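Lysine/ornithine decarboxylase (PDB 5GJO) decarboxylates both L-lysine and L-ornithine, giving cadaverine and putrescine, as a homodimer that uses pyridoxal 5'-phosphate as cofactor. Local coordinates at residues Q90-N95 with V111-F116; G219-P224 with V253-G258; T270-T275 with P337-G342; G320-D325 with N362-A367. The protein carries 2 engineered substitutions. One frame throughout, in Å; residues are numbered along the deposited sequence.

How the contacts relate
Contacts 1 and 2 belong to the PLP-binding barrel. Their centres are about 17 Å apart, and they touch where Ile92 and Ala94 meet Glu256. Both reach the same eight-stranded parallel sheet, and contact 1 closes along the chain before contact 2 opens. Contacts 3 and 4 follow in the mainly beta remainder of the chain. Their segments alternate in sequence, their centres are about 16 Å apart, and Ile273 packs on Pro322. Contacts 1 and 3 are about 46 Å apart between centres, on opposite sides of the chain's centre. The dimer brings the two regions together: Cys324 of contact 4 packs on Asn95 of the second subunit, beside that subunit's PLP.

Contact 1 of 4, residues Q90-N95 with V111-F116; sequences QMIYAN and VRRFTF
The Tyr93 ring takes the rim of Phe114 at its own edge: Phe114 CE1 lies near the Tyr93 plane, 4.0 Å from Tyr93 CD2. Phe114 CD1 also rests on the Tyr93 methylene, 3.8 Å from CB. The third flat group, the guanidinium of Arg113, is approached at a slant by Ile92 CD1, 4.0 Å from Arg113 NE. Arg113 reaches this place because its chain is extended from CG to NE, and Arg113 CG passes 3.7 Å from Ile92 CG1. Its tip goes on to a salt bridge with Asp214 and a cation-pi contact with Trp254. A serine at Arg113 would probably leave Asp214 without its charged mate and open a gap beside Ile92. Two backbone bonds join the strands. Tyr93 N donates to Arg113 O over 2.9 Å; Thr115 N to Tyr93 O is weak at 3.4 Å. One water links Met91 O to Arg112 N, and another links Ala94 O to Thr115 OG1. The strands run parallel at 28° and are connected through helix 100-109, a beta-alpha-beta crossover that closes the barrel. Tyr93, Phe114, Met91 and Val111 give a largely apolar outer side under the helices. Ile92, Ala94, Arg113 and Thr115 look inward, so the seam is largely apolar outside and more polar inside, where Ala94 touches PLP.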
loop_
_atom_site.group_PDB
_atom_site.type_symbol
_atom_site.label_atom_id
_atom_site.label_comp_id
_atom_site.label_asym_id
_atom_site.label_seq_id
_atom_site.Cartn_x
_atom_site.Cartn_y
_atom_site.Cartn_z
ATOM N N GLN A 90 21.637 16.090 12.796
ATOM C CA GLN A 90 21.836 14.630 12.784
ATOM C C GLN A 90 21.129 14.033 11.543
ATOM O O GLN A 90 21.123 12.799 11.428
ATOM C CB GLN A 90 21.219 13.981 13.988
ATOM C CG GLN A 90 21.782 14.476 15.307
ATOM C CD GLN A 90 23.233 14.297 15.430
ATOM O OE1 GLN A 90 23.692 13.192 15.599
ATOM N NE2 GLN A 90 24.006 15.399 15.247
ATOM N N MET A 91 20.608 14.846 10.640
ATOM C CA MET A 91 19.864 14.316 9.514
ATOM C C MET A 91 20.532 14.573 8.172
ATOM O O MET A 91 21.211 15.553 7.998
ATOM C CB MET A 91 18.459 14.890 9.489
ATOM C CG MET A 91 17.676 14.781 10.799
ATOM S SD MET A 91 16.064 15.562 10.677
ATOM C CE MET A 91 15.618 15.818 12.384
ATOM N N ILE A 92 20.336 13.653 7.247
ATOM C CA ILE A 92 20.587 13.890 5.824
ATOM C C ILE A 92 19.291 13.749 5.080
ATOM O O ILE A 92 18.563 12.777 5.245
ATOM C CB ILE A 92 21.689 12.999 5.238
ATOM C CG1 ILE A 92 21.983 13.454 3.790
ATOM C CG2 ILE A 92 21.403 11.553 5.322
ATOM C CD1 ILE A 92 23.168 12.771 3.151
ATOM N N TYR A 93 18.931 14.761 4.311
ATOM C CA TYR A 93 17.740 14.672 3.479
ATOM C C TYR A 93 18.223 14.087 2.151
ATOM O O TYR A 93 18.623 14.801 1.251
ATOM C CB TYR A 93 17.090 16.053 3.342
ATOM C CG TYR A 93 15.768 16.158 2.609
ATOM C CD1 TYR A 93 15.026 15.047 2.270
ATOM C CD2 TYR A 93 15.260 17.386 2.270
ATOM C CE1 TYR A 93 13.826 15.166 1.605
ATOM C CE2 TYR A 93 14.076 17.520 1.593
ATOM C CZ TYR A 93 13.354 16.406 1.266
ATOM O OH TYR A 93 12.180 16.565 0.617
ATOM N N ALA A 94 18.208 12.762 2.084
ATOM C CA ALA A 94 18.777 12.022 0.955
ATOM C C ALA A 94 17.767 11.567 -0.100
ATOM O O ALA A 94 18.049 10.611 -0.863
ATOM C CB ALA A 94 19.510 10.825 1.467
ATOM N N ASN A 95 16.658 12.217 -0.173
ATOM C CA ASN A 95 15.801 12.080 -1.350
ATOM C C ASN A 95 16.387 13.017 -2.397
ATOM O O ASN A 95 16.412 14.257 -2.166
ATOM C CB ASN A 95 14.438 12.444 -1.007
ATOM C CG ASN A 95 13.427 12.041 -2.066
ATOM O OD1 ASN A 95 13.722 12.055 -3.273
ATOM N ND2 ASN A 95 12.232 11.592 -1.601
ATOM N N VAL A 111 18.211 21.297 8.871
ATOM C CA VAL A 111 18.766 20.164 8.163
ATOM C C VAL A 111 19.521 20.789 7.013
ATOM O O VAL A 111 18.942 21.477 6.208
ATOM C CB VAL A 111 17.680 19.265 7.577
ATOM C CG1 VAL A 111 18.306 18.208 6.698
ATOM C CG2 VAL A 111 16.843 18.623 8.665
ATOM N N ARG A 112 20.820 20.571 6.971
ATOM C CA ARG A 112 21.638 21.158 5.927
ATOM C C ARG A 112 22.611 20.191 5.257
ATOM O O ARG A 112 23.726 20.557 4.948
ATOM C CB ARG A 112 22.338 22.423 6.432
ATOM C CG ARG A 112 23.103 22.274 7.733
ATOM C CD ARG A 112 23.895 23.531 8.058
ATOM N NE ARG A 112 24.740 23.929 6.937
ATOM C CZ ARG A 112 25.895 23.357 6.612
ATOM N NH1 ARG A 112 26.571 23.778 5.548
ATOM N NH2 ARG A 112 26.369 22.355 7.330
ATOM N N ARG A 113 22.180 18.949 5.056
ATOM C CA ARG A 113 23.038 17.937 4.375
ATOM C C ARG A 113 22.022 17.304 3.438
ATOM O O ARG A 113 20.957 16.812 3.925
ATOM C CB ARG A 113 23.587 16.978 5.389
ATOM C CG ARG A 113 24.490 15.938 4.826
ATOM C CD ARG A 113 25.019 15.109 5.969
ATOM N NE ARG A 113 26.015 14.155 5.591
ATOM C CZ ARG A 113 27.339 14.292 5.750
ATOM N NH1 ARG A 113 27.857 15.403 6.230
ATOM N NH2 ARG A 113 28.156 13.315 5.401
ATOM N N PHE A 114 22.308 17.360 2.148
ATOM C CA PHE A 114 21.397 16.967 1.086
ATOM C C PHE A 114 22.150 16.076 0.112
ATOM O O PHE A 114 23.331 16.188 -0.002
ATOM C CB PHE A 114 20.952 18.189 0.274
ATOM C CG PHE A 114 20.088 19.180 1.010
ATOM C CD1 PHE A 114 19.297 18.809 2.051
ATOM C CD2 PHE A 114 20.046 20.493 0.591
ATOM C CE1 PHE A 114 18.506 19.713 2.699
ATOM C CE2 PHE A 114 19.256 21.408 1.226
ATOM C CZ PHE A 114 18.485 21.012 2.292
ATOM N N THR A 115 21.427 15.202 -0.566
ATOM C CA THR A 115 21.910 14.573 -1.840
ATOM C C THR A 115 21.188 15.110 -3.016
ATOM O O THR A 115 20.113 15.627 -2.916
ATOM C CB THR A 115 21.884 13.001 -1.814
ATOM O OG1 THR A 115 20.539 12.592 -1.884
ATOM C CG2 THR A 115 22.475 12.479 -0.519
ATOM N N PHE A 116 21.825 14.983 -4.173
ATOM C CA PHE A 116 21.206 15.309 -5.438
ATOM C C PHE A 116 21.852 14.554 -6.603
ATOM O O PHE A 116 22.950 14.091 -6.501
ATOM C CB PHE A 116 21.218 16.816 -5.688
ATOM C CG PHE A 116 22.554 17.362 -6.074
ATOM C CD1 PHE A 116 23.629 17.263 -5.226
ATOM C CD2 PHE A 116 22.728 17.998 -7.289
ATOM C CE1 PHE A 116 24.854 17.787 -5.581
ATOM C CE2 PHE A 116 23.945 18.505 -7.651
ATOM C CZ PHE A 116 25.007 18.398 -6.805
HETATM O O HOH W 1 21.829 18.302 8.556
HETATM O O HOH W 2 20.272 9.700 -2.192
#

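Contact 2 of 4, residues G219-P224 with V253-G258; sequences GGFPVP and VWTEPG. With PLP (pyridoxal-5'-phosphate), chain H.
Phe221 reaches across to Thr255 and Pro257. From CB the ring leaves with CG anti to the carbonyl carbon (chi1 -51°), which carries one edge over to strand 253-255. CD2 comes first and lies 3.9 Å from Pro257 CB. CE2 is next, 3.2 Å from Thr255 OG1. CZ, at the tip, is 3.4 Å from the same Thr255 OG1. That oxygen sits in the plane of the ring, at its edge, and is hydrogen-bonded to Gly218 O. Apart from the ring, the two backbones also come together, with Gly219 CA 3.4 Å from Glu256 O. A side chain on Gly219 would run into that carbonyl and into the cofactor phosphate. Both segments grip one phosphate oxygen: Gly220 N donates to PLP O1P over 2.9 Å, and Gly258 N donates to PLP O1P over 3.0 Å. Both bonds are nearly straight, at 176° and 172°. Glu256 extends its chain to the other end of the cofactor, with OE1 2.8 Å from PLP N1. This is consistent with the carboxylate that meets the pyridine nitrogen in fold type III decarboxylases. The glycine-rich segment follows strand 214-216, which neighbours strand 252-255 in the barrel. Phe221 and Pro257 pack on Met38 of helix 28-41, and Phe221 also rests on Ile240 of helix 233-247.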
loop_
_atom_site.group_PDB
_atom_site.type_symbol
_atom_site.label_atom_id
_atom_site.label_comp_id
_atom_site.label_asym_id
_atom_site.label_seq_id
_atom_site.Cartn_x
_atom_site.Cartn_y
_atom_site.Cartn_z
ATOM N N GLY A 219 22.971 2.173 1.455
ATOM C CA GLY A 219 22.596 1.001 2.228
ATOM C C GLY A 219 22.765 -0.247 1.431
ATOM O O GLY A 219 23.743 -0.398 0.671
ATOM N N GLY A 220 21.724 -1.102 1.472
ATOM C CA GLY A 220 21.632 -2.310 0.675
ATOM C C GLY A 220 22.051 -3.594 1.348
ATOM O O GLY A 220 21.933 -4.649 0.768
ATOM N N PHE A 221 22.542 -3.475 2.572
ATOM C CA PHE A 221 22.912 -4.656 3.311
ATOM C C PHE A 221 21.640 -5.587 3.402
ATOM O O PHE A 221 20.575 -5.104 3.726
ATOM C CB PHE A 221 23.401 -4.274 4.700
ATOM C CG PHE A 221 24.468 -3.209 4.680
ATOM C CD1 PHE A 221 25.718 -3.527 4.347
ATOM C CD2 PHE A 221 24.122 -1.893 4.861
ATOM C CE1 PHE A 221 26.715 -2.537 4.306
ATOM C CE2 PHE A 221 25.074 -0.892 4.772
ATOM C CZ PHE A 221 26.355 -1.226 4.525
ATOM N N PRO A 222 21.785 -6.896 3.148
ATOM C CA PRO A 222 20.631 -7.755 2.996
ATOM C C PRO A 222 20.148 -8.373 4.266
ATOM O O PRO A 222 20.825 -8.385 5.274
ATOM C CB PRO A 222 21.118 -8.779 1.978
ATOM C CG PRO A 222 22.525 -8.976 2.385
ATOM C CD PRO A 222 22.960 -7.511 2.546
ATOM N N VAL A 223 18.946 -8.848 4.207
ATOM C CA VAL A 223 18.294 -9.568 5.356
ATOM C C VAL A 223 17.746 -10.928 4.818
ATOM O O VAL A 223 17.361 -11.031 3.625
ATOM C CB VAL A 223 17.143 -8.631 5.763
ATOM C CG1 VAL A 223 15.943 -9.289 6.459
ATOM C CG2 VAL A 223 17.688 -7.405 6.520
ATOM N N PRO A 224 17.637 -11.939 5.688
ATOM C CA PRO A 224 17.127 -13.254 5.334
ATOM C C PRO A 224 15.625 -13.171 4.945
ATOM O O PRO A 224 14.832 -12.427 5.539
ATOM C CB PRO A 224 17.261 -14.108 6.605
ATOM C CG PRO A 224 17.834 -13.262 7.600
ATOM C CD PRO A 224 18.095 -11.879 7.090
ATOM N N VAL A 253 33.560 8.936 6.195
ATOM C CA VAL A 253 32.703 7.980 5.464
ATOM C C VAL A 253 31.486 7.576 6.257
ATOM O O VAL A 253 31.520 7.482 7.497
ATOM C CB VAL A 253 33.508 6.720 5.017
ATOM C CG1 VAL A 253 32.669 5.815 4.135
ATOM C CG2 VAL A 253 34.816 7.142 4.306
ATOM N N TRP A 254 30.396 7.383 5.518
ATOM C CA TRP A 254 29.102 7.183 6.102
ATOM C C TRP A 254 28.299 6.144 5.340
ATOM O O TRP A 254 28.589 5.794 4.179
ATOM C CB TRP A 254 28.266 8.471 6.075
ATOM C CG TRP A 254 28.997 9.604 6.603
ATOM C CD1 TRP A 254 29.795 10.476 5.888
ATOM C CD2 TRP A 254 29.102 9.985 7.987
ATOM N NE1 TRP A 254 30.374 11.410 6.778
ATOM C CE2 TRP A 254 29.985 11.107 8.054
ATOM C CE3 TRP A 254 28.572 9.471 9.173
ATOM C CZ2 TRP A 254 30.280 11.737 9.244
ATOM C CZ3 TRP A 254 28.882 10.140 10.407
ATOM C CH2 TRP A 254 29.704 11.242 10.414
ATOM N N THR A 255 27.319 5.581 6.047
ATOM C CA THR A 255 26.430 4.586 5.424
ATOM C C THR A 255 25.003 4.877 5.798
ATOM O O THR A 255 24.736 5.438 6.846
ATOM C CB THR A 255 26.906 3.138 5.798
ATOM O OG1 THR A 255 26.055 2.155 5.124
ATOM C CG2 THR A 255 26.912 2.934 7.340
ATOM N N GLU A 256 24.070 4.417 4.989
ATOM C CA GLU A 256 22.653 4.658 5.114
ATOM C C GLU A 256 21.880 3.323 5.146
ATOM O O GLU A 256 20.979 3.099 4.327
ATOM C CB GLU A 256 22.097 5.577 3.975
ATOM C CG GLU A 256 22.722 6.954 3.939
ATOM C CD GLU A 256 22.163 7.889 2.864
ATOM O OE1 GLU A 256 21.099 7.527 2.317
ATOM O OE2 GLU A 256 22.792 8.990 2.600
ATOM N N PRO A 257 22.182 2.428 6.080
ATOM C CA PRO A 257 21.412 1.189 6.154
ATOM C C PRO A 257 19.955 1.450 6.550
ATOM O O PRO A 257 19.674 2.202 7.523
ATOM C CB PRO A 257 22.116 0.399 7.275
ATOM C CG PRO A 257 22.594 1.541 8.186
ATOM C CD PRO A 257 23.201 2.450 7.124
ATOM N N GLY A 258 19.007 0.834 5.819
ATOM C CA GLY A 258 17.606 0.784 6.194
ATOM C C GLY A 258 17.235 -0.665 6.600
ATOM O O GLY A 258 17.121 -0.971 7.783
HETATM N N1 PLP H . 19.318 5.428 1.864
HETATM C C2 PLP H . 18.700 5.772 0.709
HETATM C C2A PLP H . 18.983 7.109 0.076
HETATM C C3 PLP H . 17.744 4.836 0.066
HETATM O O3 PLP H . 17.111 5.160 -1.096
HETATM C C4 PLP H . 17.506 3.537 0.733
HETATM C C4A PLP H . 16.571 2.538 0.169
HETATM O O4A PLP H . 15.676 2.895 -0.579
HETATM C C5 PLP H . 18.245 3.281 1.993
HETATM C C6 PLP H . 19.114 4.252 2.485
HETATM C C5A PLP H . 18.057 1.979 2.736
HETATM O O4P PLP H . 18.262 0.888 1.841
HETATM P P PLP H . 18.355 -0.620 2.399
HETATM O O1P PLP H . 19.572 -0.603 3.292
HETATM O O2P PLP H . 18.508 -1.460 1.154
HETATM O O3P PLP H . 17.049 -0.819 3.130
#

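Contact 3 of 4, residues T270-T275 with P337-G342; sequences TSVIGT and PELKIG
Leu339 is the first residue of 337-342 to meet the strand. Its CD1 lies 4.2 Å from Val272 CG2, a loose apolar contact, while its carbonyl O lies 3.8 Å from Thr275 CG2. Lys340 has its CB directed away from the strand and meets it through its backbone: Lys340 O sits 3.7 Å from Val272 CB. Ile341 then lies against the classic beta bulge at Ile273 and Gly274, two residues that both face Ile285. Its CG1 stands anti to the carbonyl carbon (chi1 -70°), and this brings the longer branch down on Gly274, with Ile341 CG1 3.8 Å from Gly274 CA. The end of that branch, Ile341 CD1, is 3.7 Å from Ile273 O. The other branch, Ile341 CG2, turns to Val272 O at 3.8 Å. The same carbonyl receives the single hydrogen bond of the contact. Gly342 N donates to Val272 O over 2.8 Å, almost straight at 179°, with the donor tilted 17° out of the carbonyl plane. Gly342 has a positive phi, where a side chain would press on the carbonyl before it. Lys124 NZ of the second subunit is hydrogen-bonded to Ile273 O, and Ser120 of the second subunit packs on Ile341. Strand 266-276 runs antiparallel to strand 283-286 and to strand 344-347. Segment 337-342 leads from strand 329-336 into strand 344-347, and Leu339 also packs on Val345 of the latter.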
loop_
_atom_site.group_PDB
_atom_site.type_symbol
_atom_site.label_atom_id
_atom_site.label_comp_id
_atom_site.label_asym_id
_atom_site.label_seq_id
_atom_site.Cartn_x
_atom_site.Cartn_y
_atom_site.Cartn_z
ATOM N N THR A 270 -0.264 -13.257 13.805
ATOM C CA THR A 270 -1.546 -13.184 13.110
ATOM C C THR A 270 -2.366 -14.413 13.404
ATOM O O THR A 270 -1.807 -15.528 13.529
ATOM C CB THR A 270 -1.351 -12.830 11.635
ATOM O OG1 THR A 270 -2.612 -12.827 10.964
ATOM C CG2 THR A 270 -0.481 -13.826 10.937
ATOM N N SER A 271 -3.680 -14.257 13.488
ATOM C CA SER A 271 -4.580 -15.405 13.751
ATOM C C SER A 271 -5.226 -15.928 12.475
ATOM O O SER A 271 -5.569 -15.143 11.558
ATOM C CB SER A 271 -5.713 -15.020 14.698
ATOM O OG SER A 271 -5.192 -14.670 15.954
ATOM N N VAL A 272 -5.469 -17.230 12.499
ATOM C CA VAL A 272 -6.393 -17.898 11.554
ATOM C C VAL A 272 -7.834 -17.501 11.936
ATOM O O VAL A 272 -8.321 -17.763 13.038
ATOM C CB VAL A 272 -6.239 -19.457 11.560
ATOM C CG1 VAL A 272 -7.248 -20.137 10.576
ATOM C CG2 VAL A 272 -4.803 -19.789 11.241
ATOM N N ILE A 273 -8.471 -16.797 11.033
ATOM C CA ILE A 273 -9.856 -16.364 11.221
ATOM C C ILE A 273 -10.872 -17.215 10.444
ATOM O O ILE A 273 -12.081 -17.144 10.712
ATOM C CB ILE A 273 -10.091 -14.836 11.014
ATOM C CG1 ILE A 273 -9.707 -14.379 9.625
ATOM C CG2 ILE A 273 -9.340 -13.989 12.022
ATOM C CD1 ILE A 273 -10.175 -12.979 9.347
ATOM N N GLY A 274 -10.388 -17.972 9.475
ATOM C CA GLY A 274 -11.249 -18.890 8.722
ATOM C C GLY A 274 -10.448 -20.012 8.106
ATOM O O GLY A 274 -9.237 -19.878 7.841
ATOM N N THR A 275 -11.117 -21.153 7.917
ATOM C CA THR A 275 -10.579 -22.252 7.161
ATOM C C THR A 275 -11.489 -22.567 5.970
ATOM O O THR A 275 -12.689 -22.187 5.939
ATOM C CB THR A 275 -10.476 -23.522 7.973
ATOM O OG1 THR A 275 -11.791 -23.928 8.422
ATOM C CG2 THR A 275 -9.593 -23.292 9.233
ATOM N N PRO A 337 0.657 -27.889 9.012
ATOM C CA PRO A 337 -0.217 -28.757 9.745
ATOM C C PRO A 337 -1.641 -28.357 9.658
ATOM O O PRO A 337 -1.960 -27.300 9.037
ATOM C CB PRO A 337 0.328 -28.691 11.155
ATOM C CG PRO A 337 0.812 -27.302 11.250
ATOM C CD PRO A 337 1.380 -26.981 9.920
ATOM N N GLU A 338 -2.518 -29.198 10.203
ATOM C CA GLU A 338 -3.916 -28.887 10.204
ATOM C C GLU A 338 -4.151 -27.775 11.210
ATOM O O GLU A 338 -3.834 -27.927 12.393
ATOM C CB GLU A 338 -4.778 -30.103 10.610
ATOM C CG GLU A 338 -6.240 -29.726 10.813
ATOM C CD GLU A 338 -7.203 -30.892 11.121
ATOM O OE1 GLU A 338 -8.397 -30.758 10.838
ATOM O OE2 GLU A 338 -6.769 -31.921 11.638
ATOM N N LEU A 339 -4.544 -26.598 10.748
ATOM C CA LEU A 339 -4.842 -25.465 11.617
ATOM C C LEU A 339 -6.364 -25.235 11.809
ATOM O O LEU A 339 -7.167 -25.656 10.963
ATOM C CB LEU A 339 -4.190 -24.167 11.024
ATOM C CG LEU A 339 -2.700 -24.219 10.761
ATOM C CD1 LEU A 339 -2.224 -22.919 10.109
ATOM C CD2 LEU A 339 -1.939 -24.485 12.036
ATOM N N LYS A 340 -6.714 -24.572 12.893
ATOM C CA LYS A 340 -8.110 -24.284 13.224
ATOM C C LYS A 340 -8.241 -22.808 13.477
ATOM O O LYS A 340 -7.254 -22.127 13.836
ATOM C CB LYS A 340 -8.546 -24.956 14.501
ATOM C CG LYS A 340 -8.076 -26.358 14.727
ATOM C CD LYS A 340 -8.924 -27.351 13.990
ATOM C CE LYS A 340 -8.480 -28.783 14.321
ATOM N NZ LYS A 340 -9.697 -29.607 14.492
ATOM N N ILE A 341 -9.462 -22.313 13.318
ATOM C CA ILE A 341 -9.779 -20.930 13.620
ATOM C C ILE A 341 -9.319 -20.626 15.041
ATOM O O ILE A 341 -9.534 -21.457 15.973
ATOM C CB ILE A 341 -11.274 -20.663 13.489
ATOM C CG1 ILE A 341 -11.638 -20.721 12.011
ATOM C CG2 ILE A 341 -11.639 -19.287 14.101
ATOM C CD1 ILE A 341 -13.137 -20.555 11.746
ATOM N N GLY A 342 -8.647 -19.468 15.210
ATOM C CA GLY A 342 -8.110 -19.103 16.522
ATOM C C GLY A 342 -6.633 -19.453 16.736
ATOM O O GLY A 342 -5.994 -18.860 17.648
#

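Contact 4 of 4, residues G320-D325 with N362-A367; sequences GGPSCD and NGFYLA. With PLP (pyridoxal-5'-phosphate), chain O.
Asn362 points its amide at the backbone of Cys324. Its OD1 takes the hydrogen of Cys324 N over 3.0 Å, with an N-H...O angle of 162° and the donor in the carbonyl plane. With chi1 at -79°, CG of Asn362 is placed beside its own backbone N, and this sends the amide across to the loop at Ser323 and Cys324. On its way OD1 also comes within 3.4 Å of Ser323 CB. A leucine in place of Asn362 would probably leave the Cys324 amide without its acceptor, and the loop could then shift. Phe364 lies flat between two neighbours. Pro322 CG is over one face, 4.2 Å above the plane and offset toward the rim. Asn362 O is over the opposite face, 4.3 Å from the plane and likewise offset. The rim atom Phe364 CZ reaches Pro322 O at 3.4 Å and Pro322 CB at 3.8 Å. Both segments are loops of the mainly beta part of the chain and meet at the dimer interface, where the class-II decarboxylases build each active site from two subunits. Cys324 is, by similarity, the proton donor shared with the partner. Its CB is 3.2 Å from O3 of the PLP held by the second subunit. Its SG lies 3.9 Å from Asn362 OD1. Asn95 ND2 of the second subunit is hydrogen-bonded to Pro322 O, and Ser74 OG of the second subunit to Asn362 O. Ser323 OG is hydrogen-bonded to Asp328 and receives a weak bond from the N of Asp325.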
loop_
_atom_site.group_PDB
_atom_site.type_symbol
_atom_site.label_atom_id
_atom_site.label_comp_id
_atom_site.label_asym_id
_atom_site.label_seq_id
_atom_site.Cartn_x
_atom_site.Cartn_y
_atom_site.Cartn_z
ATOM N N GLY A 320 -4.410 -16.937 2.849
ATOM C CA GLY A 320 -4.871 -15.659 2.268
ATOM C C GLY A 320 -5.072 -14.691 3.410
ATOM O O GLY A 320 -5.175 -15.083 4.581
ATOM N N GLY A 321 -5.140 -13.429 3.015
ATOM C CA GLY A 321 -5.404 -12.361 3.951
ATOM C C GLY A 321 -6.894 -12.104 4.109
ATOM O O GLY A 321 -7.729 -12.779 3.534
ATOM N N PRO A 322 -7.239 -11.086 4.909
ATOM C CA PRO A 322 -8.613 -10.879 5.338
ATOM C C PRO A 322 -9.451 -9.984 4.431
ATOM O O PRO A 322 -10.630 -9.763 4.717
ATOM C CB PRO A 322 -8.432 -10.169 6.696
ATOM C CG PRO A 322 -7.166 -9.354 6.493
ATOM C CD PRO A 322 -6.268 -10.319 5.706
ATOM N N SER A 323 -8.865 -9.419 3.415
ATOM C CA SER A 323 -9.605 -8.516 2.523
ATOM C C SER A 323 -10.525 -9.261 1.571
ATOM O O SER A 323 -10.511 -10.508 1.459
ATOM C CB SER A 323 -8.716 -7.608 1.756
ATOM O OG SER A 323 -8.075 -8.289 0.718
ATOM N N CYS A 324 -11.395 -8.484 0.946
ATOM C CA CYS A 324 -12.338 -8.977 -0.051
ATOM C C CYS A 324 -11.768 -9.040 -1.456
ATOM O O CYS A 324 -12.549 -9.136 -2.402
ATOM C CB CYS A 324 -13.553 -8.025 -0.071
ATOM S SG CYS A 324 -14.478 -8.243 1.512
ATOM N N ASP A 325 -10.456 -8.926 -1.612
ATOM C CA ASP A 325 -9.794 -8.852 -2.918
ATOM C C ASP A 325 -9.123 -10.197 -3.221
ATOM O O ASP A 325 -8.435 -10.805 -2.379
ATOM C CB ASP A 325 -8.786 -7.737 -2.874
ATOM C CG ASP A 325 -8.198 -7.374 -4.223
ATOM O OD1 ASP A 325 -7.977 -8.264 -5.103
ATOM O OD2 ASP A 325 -7.904 -6.183 -4.394
ATOM N N ASN A 362 -10.107 -1.617 2.771
ATOM C CA ASN A 362 -11.244 -2.302 3.395
ATOM C C ASN A 362 -11.551 -1.879 4.857
ATOM O O ASN A 362 -12.380 -2.529 5.514
ATOM C CB ASN A 362 -11.075 -3.827 3.435
ATOM C CG ASN A 362 -11.369 -4.584 2.119
ATOM O OD1 ASN A 362 -11.521 -5.805 2.177
ATOM N ND2 ASN A 362 -11.427 -3.929 0.976
ATOM N N GLY A 363 -10.959 -0.766 5.289
ATOM C CA GLY A 363 -11.104 -0.218 6.590
ATOM C C GLY A 363 -10.383 -0.942 7.699
ATOM O O GLY A 363 -10.558 -0.609 8.880
ATOM N N PHE A 364 -9.616 -1.975 7.413
ATOM C CA PHE A 364 -8.836 -2.559 8.478
ATOM C C PHE A 364 -7.896 -1.594 9.174
ATOM O O PHE A 364 -7.422 -0.619 8.556
ATOM C CB PHE A 364 -8.041 -3.770 7.920
ATOM C CG PHE A 364 -8.935 -4.910 7.526
ATOM C CD1 PHE A 364 -9.636 -5.640 8.487
ATOM C CD2 PHE A 364 -9.119 -5.221 6.202
ATOM C CE1 PHE A 364 -10.504 -6.694 8.109
ATOM C CE2 PHE A 364 -9.987 -6.262 5.856
ATOM C CZ PHE A 364 -10.608 -7.017 6.765
ATOM N N TYR A 365 -7.631 -1.834 10.470
ATOM C CA TYR A 365 -6.646 -1.010 11.161
ATOM C C TYR A 365 -5.229 -1.359 10.765
ATOM O O TYR A 365 -4.957 -2.545 10.383
ATOM C CB TYR A 365 -6.739 -1.221 12.657
ATOM C CG TYR A 365 -8.138 -0.970 13.116
ATOM C CD1 TYR A 365 -8.762 0.285 12.898
ATOM C CD2 TYR A 365 -8.882 -1.999 13.686
ATOM C CE1 TYR A 365 -10.091 0.515 13.321
ATOM C CE2 TYR A 365 -10.208 -1.793 14.091
ATOM C CZ TYR A 365 -10.798 -0.533 13.926
ATOM O OH TYR A 365 -12.104 -0.392 14.383
ATOM N N LEU A 366 -4.321 -0.402 10.913
ATOM C CA LEU A 366 -2.874 -0.722 10.789
ATOM C C LEU A 366 -2.455 -1.642 11.957
ATOM O O LEU A 366 -2.706 -1.358 13.134
ATOM C CB LEU A 366 -2.026 0.502 10.767
ATOM C CG LEU A 366 -2.373 1.524 9.671
ATOM C CD1 LEU A 366 -1.594 2.804 9.812
ATOM C CD2 LEU A 366 -2.146 0.908 8.259
ATOM N N ALA A 367 -1.796 -2.738 11.710
ATOM C CA ALA A 367 -1.279 -3.552 12.823
ATOM C C ALA A 367 -0.273 -2.735 13.612
ATOM O O ALA A 367 0.618 -2.132 13.011
ATOM C CB ALA A 367 -0.614 -4.816 12.309
HETATM N N1 PLP O . -18.879 -6.345 -2.763
HETATM C C2 PLP O . -17.916 -7.185 -2.338
HETATM C C2A PLP O . -18.146 -8.231 -1.284
HETATM C C3 PLP O . -16.568 -7.087 -2.906
HETATM O O3 PLP O . -15.611 -7.904 -2.506
HETATM C C4 PLP O . -16.285 -6.078 -3.934
HETATM C C4A PLP O . -14.912 -5.997 -4.508
HETATM O O4A PLP O . -13.966 -6.516 -3.922
HETATM C C5 PLP O . -17.448 -5.238 -4.328
HETATM C C6 PLP O . -18.669 -5.427 -3.731
HETATM C C5A PLP O . -17.325 -4.162 -5.363
HETATM O O4P PLP O . -16.684 -4.567 -6.550
HETATM P P PLP O . -16.647 -3.513 -7.680
HETATM O O1P PLP O . -15.843 -2.451 -7.118
HETATM O O2P PLP O . -18.043 -3.109 -7.933
HETATM O O3P PLP O . -15.961 -4.177 -8.783
#